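Local coordinates for protein oxaloacetate acetyl hydrolase (Cryphonectria parasitica, PDB 3LYE) that is an enzyme of the phosphoenolpyruvate phosphomutase family, built on a TIM-barrel fold of alternating strands and helices and assembled from four subunits, at residues K15-H18 / L19-T23; D34-S37 / A38-M42; Q70-D73 / M74-A78; V109-Y112 / I113-G116; V153-K156 / R157-R160. All coordinates share one frame; numbering follows the deposited sequence.

From the N terminus, the five contacts follow one another in series. Each lies within one helical segment or its end, so each closes only a turn or two of chain; none encloses or crosses another. Contact 1 lies in helix 12-22, ahead of the first barrel strand. Contact 2 opens helix 35-43, between strands 27-32 and 49-51, and contact 3 opens helix 71-82, before strand 91-94. Contact 4 closes helix 102-114 ahead of strand 119-122, and contact 5 closes helix 142-158 ahead of strand 164-169. Contacts 3, 4 and 5 form a chain of touching helices outside the parallel strands, while contact 1 meets contact 5 where Arg17 approaches Lys156.

Contact 1: K15-H18 / L19-T23; sequences KLRH and LLENT
Leu19 N donates to Lys15 O, and the next three amides repeat the pattern: Leu20 N to Leu16 O, Glu21 N to Arg17 O and Asn22 N to His18 O, the last at 2.8 Å. These successive i to i+4 bonds mark alpha-helix and place side chains four apart on the same flank.

Two such pairs carry the contact. Arg17 leaves the helix with CG opposite the backbone N (chi1 -178°) and bends at chi3, which swings NH1 to Glu21. The salt bridge from Arg17 NH1 to Glu21 OE1 is 3.1 Å long and nearly straight. OE1 lies in the guanidinium plane, yet the nitrogen comes from above the carboxylate plane. The methylenes share the contact, with Arg17 CG 3.4 Å from Glu21 CD, so a long arginine and an extended glutamate fit as both apolar and charged partners.

His18 and Asn22 form the second pair. Asn22 ND2 gives a hydrogen bond of 2.9 Å to His18 ND1, with the acceptor in the amide plane but the donor well out of the ring plane, the two planes being 60° apart. ND1 therefore acts as an acceptor here, consistent with a ring whose proton, if single, is on NE2.

Arg17 is also held outside the helix, by a salt bridge to Asp193 and by the carbonyls of Asp162 and Phe163, while Lys15 NZ reaches Gly88 O. Leu16 and Leu20 supply the buried apolar face: Leu16 packs on Pro90, Ala118 and Val164 of strand 164-169, and Leu20 on Pro217, seating the helix against the loops and this strand of the barrel.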
loop_
_atom_site.group_PDB
_atom_site.type_symbol
_atom_site.label_atom_id
_atom_site.label_comp_id
_atom_site.label_asym_id
_atom_site.label_seq_id
_atom_site.Cartn_x
_atom_site.Cartn_y
_atom_site.Cartn_z
ATOM N N LYS A 15 -27.645 -4.844 -0.204
ATOM C CA LYS A 15 -28.017 -6.250 -0.276
ATOM C C LYS A 15 -28.079 -6.931 1.073
ATOM O O LYS A 15 -28.978 -7.726 1.341
ATOM C CB LYS A 15 -27.049 -7.011 -1.146
ATOM C CG LYS A 15 -27.091 -6.639 -2.552
ATOM C CD LYS A 15 -25.934 -7.318 -3.278
ATOM C CE LYS A 15 -25.993 -7.004 -4.712
ATOM N NZ LYS A 15 -25.013 -7.804 -5.474
ATOM N N LEU A 16 -27.108 -6.658 1.922
ATOM C CA LEU A 16 -27.098 -7.272 3.233
ATOM C C LEU A 16 -28.267 -6.737 4.064
ATOM O O LEU A 16 -28.935 -7.471 4.774
ATOM C CB LEU A 16 -25.787 -6.983 3.945
ATOM C CG LEU A 16 -25.678 -7.540 5.346
ATOM C CD1 LEU A 16 -25.781 -9.060 5.372
ATOM C CD2 LEU A 16 -24.380 -7.056 5.989
ATOM N N ARG A 17 -28.515 -5.447 3.954
ATOM C CA ARG A 17 -29.607 -4.841 4.711
ATOM C C ARG A 17 -30.926 -5.464 4.257
ATOM O O ARG A 17 -31.806 -5.684 5.084
ATOM C CB ARG A 17 -29.625 -3.329 4.571
ATOM C CG ARG A 17 -30.732 -2.745 5.403
ATOM C CD ARG A 17 -30.523 -1.337 5.701
ATOM N NE ARG A 17 -29.327 -1.105 6.487
ATOM C CZ ARG A 17 -29.269 -1.081 7.815
ATOM N NH1 ARG A 17 -30.338 -1.346 8.557
ATOM N NH2 ARG A 17 -28.113 -0.800 8.398
ATOM N N HIS A 18 -31.067 -5.752 2.962
ATOM C CA HIS A 18 -32.294 -6.375 2.460
ATOM C C HIS A 18 -32.460 -7.768 3.107
ATOM O O HIS A 18 -33.549 -8.152 3.561
ATOM C CB HIS A 18 -32.267 -6.510 0.939
ATOM C CG HIS A 18 -33.369 -7.364 0.410
ATOM N ND1 HIS A 18 -34.658 -6.901 0.289
ATOM C CD2 HIS A 18 -33.396 -8.664 0.037
ATOM C CE1 HIS A 18 -35.431 -7.870 -0.165
ATOM N NE2 HIS A 18 -34.690 -8.952 -0.325
ATOM N N LEU A 19 -31.380 -8.544 3.143
ATOM C CA LEU A 19 -31.472 -9.867 3.747
ATOM C C LEU A 19 -31.879 -9.754 5.196
ATOM O O LEU A 19 -32.686 -10.537 5.684
ATOM C CB LEU A 19 -30.143 -10.613 3.669
ATOM C CG LEU A 19 -29.742 -11.082 2.275
ATOM C CD1 LEU A 19 -28.340 -11.666 2.262
ATOM C CD2 LEU A 19 -30.724 -12.124 1.781
ATOM N N LEU A 20 -31.315 -8.781 5.896
ATOM C CA LEU A 20 -31.624 -8.601 7.304
ATOM C C LEU A 20 -33.031 -8.116 7.631
ATOM O O LEU A 20 -33.693 -8.638 8.531
ATOM C CB LEU A 20 -30.635 -7.591 7.894
ATOM C CG LEU A 20 -30.592 -7.343 9.403
ATOM C CD1 LEU A 20 -30.178 -8.615 10.131
ATOM C CD2 LEU A 20 -29.651 -6.206 9.777
ATOM N N GLU A 21 -33.499 -7.147 6.866
ATOM C CA GLU A 21 -34.811 -6.562 7.104
ATOM C C GLU A 21 -35.968 -7.192 6.405
ATOM O O GLU A 21 -37.067 -7.218 6.945
ATOM C CB GLU A 21 -34.765 -5.102 6.624
ATOM C CG GLU A 21 -33.798 -4.232 7.384
ATOM C CD GLU A 21 -33.786 -2.797 6.917
ATOM O OE1 GLU A 21 -33.271 -1.954 7.683
ATOM O OE2 GLU A 21 -34.281 -2.527 5.799
ATOM N N ASN A 22 -35.723 -7.734 5.222
ATOM C CA ASN A 22 -36.818 -8.315 4.454
ATOM C C ASN A 22 -36.933 -9.824 4.407
ATOM O O ASN A 22 -37.774 -10.358 3.682
ATOM C CB ASN A 22 -36.819 -7.659 3.069
ATOM C CG ASN A 22 -36.903 -6.123 3.168
ATOM O OD1 ASN A 22 -37.652 -5.584 3.996
ATOM N ND2 ASN A 22 -36.118 -5.426 2.361
ATOM N N THR A 23 -36.105 -10.503 5.191
ATOM C CA THR A 23 -36.155 -11.955 5.250
ATOM C C THR A 23 -35.918 -12.382 6.694
ATOM O O THR A 23 -35.495 -11.581 7.527
ATOM C CB THR A 23 -35.119 -12.672 4.321
ATOM O OG1 THR A 23 -33.840 -12.813 4.970
ATOM C CG2 THR A 23 -34.956 -11.950 2.995
#

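Contact 2: D34-S37 / A38-M42; sequences DGLS and ARTAM
Ala38 N bonds to Asp34 O at 3.0 Å, in the first turn of a helix that Asp34 caps at its N terminus, within the beta-alpha-beta unit of strands 27-32 and 49-51. The cap is made by the carboxylate: Asp34 OD2 takes Ser37 N, at 2.8 Å on its syn side but tilted 32° out of the carboxylate plane, and also Ser37 OG, so one oxygen grips two donors of the same serine. A short acid suits this place, where amides at the helix start have no carbonyl of a preceding turn. The small methyl of Ala38 packs on Val32 and Leu49 of the flanking strands.

Arg39 N binds Gly35 O at 2.8 Å. Its CG lies 3.1 Å from the same carbonyl oxygen, and the chain bends at chi2 before NE reaches Gly62 O of a second subunit.

Thr40 bonds twice to Leu36 O, through its amide N and through OG1, each at 2.9 Å. With chi1 -56°, OG1 sits beside its own backbone N, and the two donors approach the carbonyl from opposite faces of its plane, which satisfies a buried hydroxyl within the helix.

Ala41, small enough to pack on Pro30 and Val32, donates its N to Ser37 O at 3.1 Å with an N-H...O angle of 166°.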
loop_
_atom_site.group_PDB
_atom_site.type_symbol
_atom_site.label_atom_id
_atom_site.label_comp_id
_atom_site.label_asym_id
_atom_site.label_seq_id
_atom_site.Cartn_x
_atom_site.Cartn_y
_atom_site.Cartn_z
ATOM N N ASP A 34 -8.415 -13.953 2.075
ATOM C CA ASP A 34 -7.592 -13.611 0.924
ATOM C C ASP A 34 -8.401 -13.819 -0.331
ATOM O O ASP A 34 -9.605 -14.170 -0.257
ATOM C CB ASP A 34 -6.271 -14.379 0.909
ATOM C CG ASP A 34 -6.403 -15.823 0.433
ATOM O OD1 ASP A 34 -5.387 -16.362 -0.074
ATOM O OD2 ASP A 34 -7.503 -16.416 0.578
ATOM N N GLY A 35 -7.773 -13.641 -1.479
ATOM C CA GLY A 35 -8.496 -13.759 -2.718
ATOM C C GLY A 35 -8.930 -15.172 -3.055
ATOM O O GLY A 35 -10.038 -15.384 -3.518
ATOM N N LEU A 36 -8.076 -16.140 -2.758
ATOM C CA LEU A 36 -8.401 -17.519 -3.047
ATOM C C LEU A 36 -9.566 -18.007 -2.194
ATOM O O LEU A 36 -10.516 -18.593 -2.696
ATOM C CB LEU A 36 -7.181 -18.388 -2.841
ATOM C CG LEU A 36 -7.387 -19.865 -3.161
ATOM C CD1 LEU A 36 -7.717 -20.093 -4.662
ATOM C CD2 LEU A 36 -6.225 -20.697 -2.736
ATOM N N SER A 37 -9.491 -17.781 -0.893
ATOM C CA SER A 37 -10.569 -18.214 -0.012
ATOM C C SER A 37 -11.883 -17.502 -0.392
ATOM O O SER A 37 -12.947 -18.125 -0.459
ATOM C CB SER A 37 -10.245 -17.992 1.468
ATOM O OG SER A 37 -9.881 -16.655 1.724
ATOM N N ALA A 38 -11.828 -16.210 -0.670
ATOM C CA ALA A 38 -13.029 -15.491 -1.059
ATOM C C ALA A 38 -13.601 -15.998 -2.387
ATOM O O ALA A 38 -14.816 -16.220 -2.523
ATOM C CB ALA A 38 -12.748 -14.001 -1.149
ATOM N N ARG A 39 -12.733 -16.205 -3.370
ATOM C CA ARG A 39 -13.192 -16.695 -4.674
ATOM C C ARG A 39 -13.814 -18.090 -4.546
ATOM O O ARG A 39 -14.748 -18.418 -5.262
ATOM C CB ARG A 39 -12.021 -16.736 -5.656
ATOM C CG ARG A 39 -11.606 -15.385 -6.212
ATOM C CD ARG A 39 -12.630 -14.785 -7.159
ATOM N NE ARG A 39 -11.999 -13.726 -7.931
ATOM C CZ ARG A 39 -12.603 -13.034 -8.884
ATOM N NH1 ARG A 39 -11.916 -12.113 -9.525
ATOM N NH2 ARG A 39 -13.876 -13.264 -9.177
ATOM N N THR A 40 -13.288 -18.892 -3.632
ATOM C CA THR A 40 -13.823 -20.244 -3.448
ATOM C C THR A 40 -15.235 -20.167 -2.845
ATOM O O THR A 40 -16.161 -20.860 -3.264
ATOM C CB THR A 40 -12.910 -21.129 -2.619
ATOM O OG1 THR A 40 -11.616 -21.177 -3.225
ATOM C CG2 THR A 40 -13.392 -22.550 -2.566
ATOM N N ALA A 41 -15.413 -19.320 -1.844
ATOM C CA ALA A 41 -16.733 -19.137 -1.241
ATOM C C ALA A 41 -17.724 -18.639 -2.297
ATOM O O ALA A 41 -18.886 -19.022 -2.307
ATOM C CB ALA A 41 -16.650 -18.186 -0.088
ATOM N N MET A 42 -17.253 -17.773 -3.194
ATOM C CA MET A 42 -18.086 -17.234 -4.278
ATOM C C MET A 42 -18.468 -18.341 -5.259
ATOM O O MET A 42 -19.624 -18.443 -5.647
ATOM C CB MET A 42 -17.366 -16.105 -5.017
ATOM C CG MET A 42 -17.160 -14.879 -4.156
ATOM S SD MET A 42 -15.893 -13.714 -4.746
ATOM C CE MET A 42 -16.677 -13.011 -6.165
#

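Contact 3: Q70-D73 / M74-A78; sequences QLHD and MRDNA
Gln70 O accepts from Met74 N at 3.1 Å with the bond almost straight, while Gln70 N donates to Asp73 OD2 at 2.9 Å and 179°. The second bond uses the anti lone pair of the carboxylate oxygen. Gln70 stands at the N-cap, and Asp73, with chi1 -50°, brings its acid back beside the start of the helix: this is the half of a capping box in which the third helical residue accepts from the cap amide. An acid suits this end, where its charge would also interact favourably with the helix dipole.

Next along, Arg75 N meets Leu71 O at 2.8 Å, and Asp76 N and Asn77 N bind His72 O and Asp73 O. One turn apart, Asp76 OD1 lies 2.6 Å from His72 NE2, but it sits over one face of the imidazole, with ring and carboxylate planes 70° apart. The angle is poor for a hydrogen bond, and so short an approach makes the detailed placement doubtful. The His72 ring also stacks on His72 of the third subunit.

Apolar contact between the two segments is light: Leu71 CD1 passes 4.2 Å from Arg75 CB. Beyond CB the arginine leads away, to Ser115 OG and to Asp79 of the fourth subunit. Leu71 packs on Met104 and Thr108 and Met74 on Tyr112, all of helix 102-114, and Asn77 ND2 is held by Thr56 OG1 and Tyr33 O. The whole is a capped first turn of a barrel helix, packed on Met51 of strand 49-51 and lying at subunit interfaces of the tetramer.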
loop_
_atom_site.group_PDB
_atom_site.type_symbol
_atom_site.label_atom_id
_atom_site.label_comp_id
_atom_site.label_asym_id
_atom_site.label_seq_id
_atom_site.Cartn_x
_atom_site.Cartn_y
_atom_site.Cartn_z
ATOM N N GLN A 70 -3.592 -2.956 10.979
ATOM C CA GLN A 70 -4.204 -1.658 11.282
ATOM C C GLN A 70 -5.179 -1.317 10.160
ATOM O O GLN A 70 -5.492 -2.172 9.300
ATOM C CB GLN A 70 -3.152 -0.581 11.536
ATOM C CG GLN A 70 -2.189 -1.008 12.646
ATOM C CD GLN A 70 -1.315 0.080 13.180
ATOM O OE1 GLN A 70 -1.234 0.316 14.386
ATOM N NE2 GLN A 70 -0.598 0.682 12.329
ATOM N N LEU A 71 -5.678 -0.098 10.140
ATOM C CA LEU A 71 -6.660 0.261 9.130
ATOM C C LEU A 71 -6.233 -0.014 7.705
ATOM O O LEU A 71 -7.006 -0.574 6.935
ATOM C CB LEU A 71 -7.112 1.720 9.264
ATOM C CG LEU A 71 -8.079 2.197 8.173
ATOM C CD1 LEU A 71 -9.319 1.357 8.161
ATOM C CD2 LEU A 71 -8.396 3.665 8.395
ATOM N N HIS A 72 -5.012 0.341 7.336
ATOM C CA HIS A 72 -4.597 0.133 5.980
ATOM C C HIS A 72 -4.706 -1.317 5.550
ATOM O O HIS A 72 -5.192 -1.616 4.456
ATOM C CB HIS A 72 -3.140 0.634 5.764
ATOM C CG HIS A 72 -2.517 0.148 4.485
ATOM N ND1 HIS A 72 -1.786 -1.019 4.405
ATOM C CD2 HIS A 72 -2.550 0.655 3.231
ATOM C CE1 HIS A 72 -1.385 -1.199 3.158
ATOM N NE2 HIS A 72 -1.828 -0.190 2.429
ATOM N N ASP A 73 -4.218 -2.221 6.384
ATOM C CA ASP A 73 -4.263 -3.638 6.061
ATOM C C ASP A 73 -5.661 -4.194 5.909
ATOM O O ASP A 73 -5.979 -4.977 5.020
ATOM C CB ASP A 73 -3.538 -4.427 7.149
ATOM C CG ASP A 73 -2.171 -3.860 7.451
ATOM O OD1 ASP A 73 -1.282 -4.063 6.620
ATOM O OD2 ASP A 73 -1.983 -3.279 8.549
ATOM N N MET A 74 -6.490 -3.796 6.854
ATOM C CA MET A 74 -7.877 -4.249 6.857
ATOM C C MET A 74 -8.688 -3.701 5.713
ATOM O O MET A 74 -9.397 -4.446 5.045
ATOM C CB MET A 74 -8.506 -3.938 8.220
ATOM C CG MET A 74 -7.846 -4.681 9.367
ATOM S SD MET A 74 -8.007 -6.473 9.344
ATOM C CE MET A 74 -9.750 -6.604 9.759
ATOM N N ARG A 75 -8.559 -2.413 5.457
ATOM C CA ARG A 75 -9.296 -1.835 4.363
ATOM C C ARG A 75 -8.788 -2.405 3.044
ATOM O O ARG A 75 -9.574 -2.693 2.160
ATOM C CB ARG A 75 -9.162 -0.311 4.351
ATOM C CG ARG A 75 -10.002 0.315 3.255
ATOM C CD ARG A 75 -9.447 1.508 2.582
ATOM N NE ARG A 75 -10.322 1.892 1.465
ATOM C CZ ARG A 75 -10.069 2.870 0.603
ATOM N NH1 ARG A 75 -10.895 3.147 -0.416
ATOM N NH2 ARG A 75 -8.974 3.587 0.763
ATOM N N ASP A 76 -7.478 -2.553 2.892
ATOM C CA ASP A 76 -6.998 -3.084 1.627
ATOM C C ASP A 76 -7.523 -4.471 1.351
ATOM O O ASP A 76 -7.910 -4.785 0.224
ATOM C CB ASP A 76 -5.477 -3.075 1.576
ATOM C CG ASP A 76 -4.924 -1.693 1.255
ATOM O OD1 ASP A 76 -3.689 -1.577 1.152
ATOM O OD2 ASP A 76 -5.726 -0.738 1.111
ATOM N N ASN A 77 -7.542 -5.341 2.357
ATOM C CA ASN A 77 -8.033 -6.692 2.129
ATOM C C ASN A 77 -9.532 -6.688 1.878
ATOM O O ASN A 77 -10.014 -7.422 1.027
ATOM C CB ASN A 77 -7.651 -7.588 3.301
ATOM C CG ASN A 77 -7.436 -9.034 2.907
ATOM O OD1 ASN A 77 -6.944 -9.331 1.822
ATOM N ND2 ASN A 77 -7.752 -9.930 3.807
ATOM N N ALA A 78 -10.272 -5.869 2.599
ATOM C CA ALA A 78 -11.712 -5.818 2.423
ATOM C C ALA A 78 -12.101 -5.228 1.082
ATOM O O ALA A 78 -13.024 -5.687 0.462
ATOM C CB ALA A 78 -12.367 -5.053 3.580
#

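Contact 4: V109-Y112 / I113-G116; sequences VEHY and IRSG
Apolar packing joins Val109 CG1 to Ile113 CD1, 3.6 Å apart. Both apolar side chains suit the face turned to helix 142-158: Val109 lies on Ala152 and Thr155, and Ile113 on Lys156. Glu110 CG touches Arg114 CD at 3.9 Å, their methylenes meeting while the charged ends stay out of contact.

Backbone bonds run from Ile113 N to Val109 O and from Arg114 N to Glu110 O, each 2.9 Å. Ser115 N then binds His111 O, and makes a weak hydrogen bond to Tyr112 O, 3.2 Å from Ser115 N. The helix, part of the crossover between strands 91-94 and 119-122, ends in a Schellman motif. Gly116 is its C-prime residue, and with phi 77° it takes a conformation that glycine adopts readily; Gly116 N binds Ile113 O, and Val117 N reaches Tyr112 O.

Among flat groups, Arg114, with CG beside its backbone N (chi1 -78°) and a bend at chi3, brings NH2 over one face of the His111 ring, 3.3 Å from His111 NE2, the two planes 48° apart. Arg114 NH1 makes a salt bridge with Asp79 of the fourth subunit.

Hydroxyls complete the polar set. Ser115 OG bonds to Asp79 of its own chain and takes the Arg75 bond, and Tyr112 OH binds the main-chain oxygen of Asp94, a residue of a calcium site.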
loop_
_atom_site.group_PDB
_atom_site.type_symbol
_atom_site.label_atom_id
_atom_site.label_comp_id
_atom_site.label_asym_id
_atom_site.label_seq_id
_atom_site.Cartn_x
_atom_site.Cartn_y
_atom_site.Cartn_z
ATOM N N VAL A 109 -14.996 3.429 9.237
ATOM C CA VAL A 109 -16.306 3.202 8.688
ATOM C C VAL A 109 -16.410 3.855 7.308
ATOM O O VAL A 109 -16.947 3.248 6.392
ATOM C CB VAL A 109 -17.417 3.685 9.677
ATOM C CG1 VAL A 109 -18.791 3.599 8.991
ATOM C CG2 VAL A 109 -17.381 2.842 10.939
ATOM N N GLU A 110 -15.923 5.090 7.174
ATOM C CA GLU A 110 -16.000 5.775 5.897
ATOM C C GLU A 110 -15.252 4.988 4.832
ATOM O O GLU A 110 -15.741 4.846 3.718
ATOM C CB GLU A 110 -15.403 7.147 6.087
ATOM C CG GLU A 110 -15.259 7.981 4.851
ATOM C CD GLU A 110 -14.621 9.311 5.189
ATOM O OE1 GLU A 110 -13.724 9.338 6.086
ATOM O OE2 GLU A 110 -15.013 10.308 4.573
ATOM N N HIS A 111 -14.036 4.536 5.139
ATOM C CA HIS A 111 -13.231 3.781 4.179
ATOM C C HIS A 111 -13.887 2.446 3.798
ATOM O O HIS A 111 -13.892 2.050 2.641
ATOM C CB HIS A 111 -11.812 3.598 4.701
ATOM C CG HIS A 111 -10.992 4.843 4.600
ATOM N ND1 HIS A 111 -9.716 4.854 4.098
ATOM C CD2 HIS A 111 -11.275 6.126 4.919
ATOM C CE1 HIS A 111 -9.251 6.090 4.093
ATOM N NE2 HIS A 111 -10.188 6.888 4.556
ATOM N N TYR A 112 -14.463 1.775 4.784
ATOM C CA TYR A 112 -15.148 0.514 4.527
ATOM C C TYR A 112 -16.341 0.804 3.604
ATOM O O TYR A 112 -16.581 0.088 2.622
ATOM C CB TYR A 112 -15.602 -0.170 5.812
ATOM C CG TYR A 112 -14.570 -1.038 6.502
ATOM C CD1 TYR A 112 -13.194 -0.787 6.387
ATOM C CD2 TYR A 112 -14.983 -2.073 7.306
ATOM C CE1 TYR A 112 -12.282 -1.578 7.060
ATOM C CE2 TYR A 112 -14.087 -2.858 7.973
ATOM C CZ TYR A 112 -12.725 -2.614 7.835
ATOM O OH TYR A 112 -11.823 -3.406 8.525
ATOM N N ILE A 113 -17.113 1.828 3.925
ATOM C CA ILE A 113 -18.261 2.170 3.096
ATOM C C ILE A 113 -17.855 2.462 1.647
ATOM O O ILE A 113 -18.467 1.949 0.703
ATOM C CB ILE A 113 -19.039 3.357 3.712
ATOM C CG1 ILE A 113 -19.850 2.850 4.918
ATOM C CG2 ILE A 113 -19.989 4.042 2.725
ATOM C CD1 ILE A 113 -20.441 3.946 5.766
ATOM N N ARG A 114 -16.845 3.311 1.487
ATOM C CA ARG A 114 -16.311 3.690 0.174
ATOM C C ARG A 114 -15.836 2.482 -0.614
ATOM O O ARG A 114 -15.919 2.461 -1.849
ATOM C CB ARG A 114 -15.081 4.643 0.336
ATOM C CG ARG A 114 -15.492 6.024 0.646
ATOM C CD ARG A 114 -14.379 6.916 1.153
ATOM N NE ARG A 114 -13.127 6.761 0.464
ATOM C CZ ARG A 114 -11.978 7.248 0.892
ATOM N NH1 ARG A 114 -10.877 6.991 0.190
ATOM N NH2 ARG A 114 -11.935 8.000 1.984
ATOM N N SER A 115 -15.299 1.511 0.115
ATOM C CA SER A 115 -14.768 0.288 -0.477
ATOM C C SER A 115 -15.811 -0.788 -0.747
ATOM O O SER A 115 -15.470 -1.913 -1.067
ATOM C CB SER A 115 -13.660 -0.294 0.398
ATOM O OG SER A 115 -12.480 0.492 0.339
ATOM N N GLY A 116 -17.085 -0.459 -0.608
ATOM C CA GLY A 116 -18.150 -1.405 -0.885
ATOM C C GLY A 116 -18.402 -2.455 0.165
ATOM O O GLY A 116 -19.127 -3.403 -0.101
#

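Contact 5: V153-K156 / R157-R160; sequences VATK and RRLR
Arg158 folds its guanidinium back over the preceding turn: Thr155 CA lies 3.5 Å from the plane of the Arg158 guanidinium, toward its rim, with Ala154 O over the same group. An extended start (chi1 178°) followed by a bend at chi3 (67°) brings the group there. Arg158 NH2 comes 2.9 Å from Thr155 OG1. That hydroxyl also hydrogen-bonds to Ala151 O. Ala154 CB lies 3.9 Å from Arg158 NH1, its small methyl allowing the guanidinium to lie close to the helix.

Thr155 CG2 and Leu159 CD1 lie side by side, 3.9 Å apart, and Val153 CG1 meets the arginine methylene Arg157 CD obliquely at the same separation, the aliphatic part of Arg157 packing against the valine methyl. Backbone bonds from Arg157 N to Val153 O, Arg158 N to Ala154 O and Leu159 N to Thr155 O hold the last turn. There Arg160, with positive phi (53°), ends the helix in a Schellman motif, its N bound to Arg157 O at 3.0 Å.

Arg158, Leu159 and Arg160 meet the fourth subunit, Leu159 packing on its Phe10. Lys156 NZ pairs with Asp193 of its own chain. Lys156 and Val153 rest on Leu165 of strand 164-169, while Thr155 and Leu159 face helix 102-114.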
loop_
_atom_site.group_PDB
_atom_site.type_symbol
_atom_site.label_atom_id
_atom_site.label_comp_id
_atom_site.label_asym_id
_atom_site.label_seq_id
_atom_site.Cartn_x
_atom_site.Cartn_y
_atom_site.Cartn_z
ATOM N N VAL A 153 -21.882 5.084 13.878
ATOM C CA VAL A 153 -23.232 5.328 13.437
ATOM C C VAL A 153 -23.338 6.702 12.786
ATOM O O VAL A 153 -23.962 6.853 11.734
ATOM C CB VAL A 153 -24.217 5.178 14.598
ATOM C CG1 VAL A 153 -25.609 5.670 14.208
ATOM C CG2 VAL A 153 -24.299 3.754 15.023
ATOM N N ALA A 154 -22.756 7.720 13.401
ATOM C CA ALA A 154 -22.835 9.049 12.805
ATOM C C ALA A 154 -22.235 9.049 11.412
ATOM O O ALA A 154 -22.725 9.775 10.528
ATOM C CB ALA A 154 -22.148 10.087 13.676
ATOM N N THR A 155 -21.143 8.308 11.228
ATOM C CA THR A 155 -20.513 8.249 9.922
ATOM C C THR A 155 -21.394 7.598 8.870
ATOM O O THR A 155 -21.551 8.139 7.765
ATOM C CB THR A 155 -19.187 7.492 9.988
ATOM O OG1 THR A 155 -18.303 8.150 10.886
ATOM C CG2 THR A 155 -18.492 7.423 8.620
ATOM N N LYS A 156 -21.969 6.455 9.202
ATOM C CA LYS A 156 -22.824 5.773 8.238
ATOM C C LYS A 156 -24.012 6.655 7.873
ATOM O O LYS A 156 -24.427 6.684 6.718
ATOM C CB LYS A 156 -23.190 4.363 8.678
ATOM C CG LYS A 156 -24.247 4.190 9.678
ATOM C CD LYS A 156 -24.220 2.823 10.384
ATOM C CE LYS A 156 -25.422 2.556 11.307
ATOM N NZ LYS A 156 -26.701 2.077 10.626
ATOM N N ARG A 157 -24.541 7.407 8.838
ATOM C CA ARG A 157 -25.657 8.305 8.570
ATOM C C ARG A 157 -25.233 9.490 7.691
ATOM O O ARG A 157 -25.942 9.847 6.724
ATOM C CB ARG A 157 -26.223 8.812 9.883
ATOM C CG ARG A 157 -27.034 7.759 10.578
ATOM C CD ARG A 157 -27.573 8.214 11.951
ATOM N NE ARG A 157 -28.176 9.568 11.933
ATOM C CZ ARG A 157 -29.400 9.865 11.507
ATOM N NH1 ARG A 157 -29.805 11.128 11.511
ATOM N NH2 ARG A 157 -30.223 8.918 11.082
ATOM N N ARG A 158 -24.084 10.100 7.982
ATOM C CA ARG A 158 -23.583 11.247 7.208
ATOM C C ARG A 158 -23.362 10.850 5.753
ATOM O O ARG A 158 -23.611 11.635 4.825
ATOM C CB ARG A 158 -22.289 11.707 7.873
ATOM C CG ARG A 158 -21.520 12.816 7.289
ATOM C CD ARG A 158 -20.540 13.363 8.391
ATOM N NE ARG A 158 -19.497 12.388 8.760
ATOM C CZ ARG A 158 -19.262 11.801 9.952
ATOM N NH1 ARG A 158 -19.966 12.004 11.062
ATOM N NH2 ARG A 158 -18.236 10.965 10.030
ATOM N N LEU A 159 -22.946 9.613 5.541
ATOM C CA LEU A 159 -22.686 9.098 4.187
ATOM C C LEU A 159 -23.919 8.504 3.514
ATOM O O LEU A 159 -23.794 7.925 2.433
ATOM C CB LEU A 159 -21.543 8.089 4.229
ATOM C CG LEU A 159 -20.255 8.722 4.725
ATOM C CD1 LEU A 159 -19.133 7.683 4.809
ATOM C CD2 LEU A 159 -19.784 9.885 3.912
ATOM N N ARG A 160 -25.072 8.542 4.187
ATOM C CA ARG A 160 -26.316 8.026 3.619
ATOM C C ARG A 160 -26.176 6.595 3.131
ATOM O O ARG A 160 -26.698 6.207 2.105
ATOM C CB ARG A 160 -26.768 9.007 2.520
ATOM C CG ARG A 160 -27.017 10.371 3.220
ATOM C CD ARG A 160 -27.498 11.559 2.409
ATOM N NE ARG A 160 -27.905 11.293 1.051
ATOM C CZ ARG A 160 -27.752 12.170 0.061
ATOM N NH1 ARG A 160 -28.160 11.850 -1.171
ATOM N NH2 ARG A 160 -27.173 13.351 0.306
#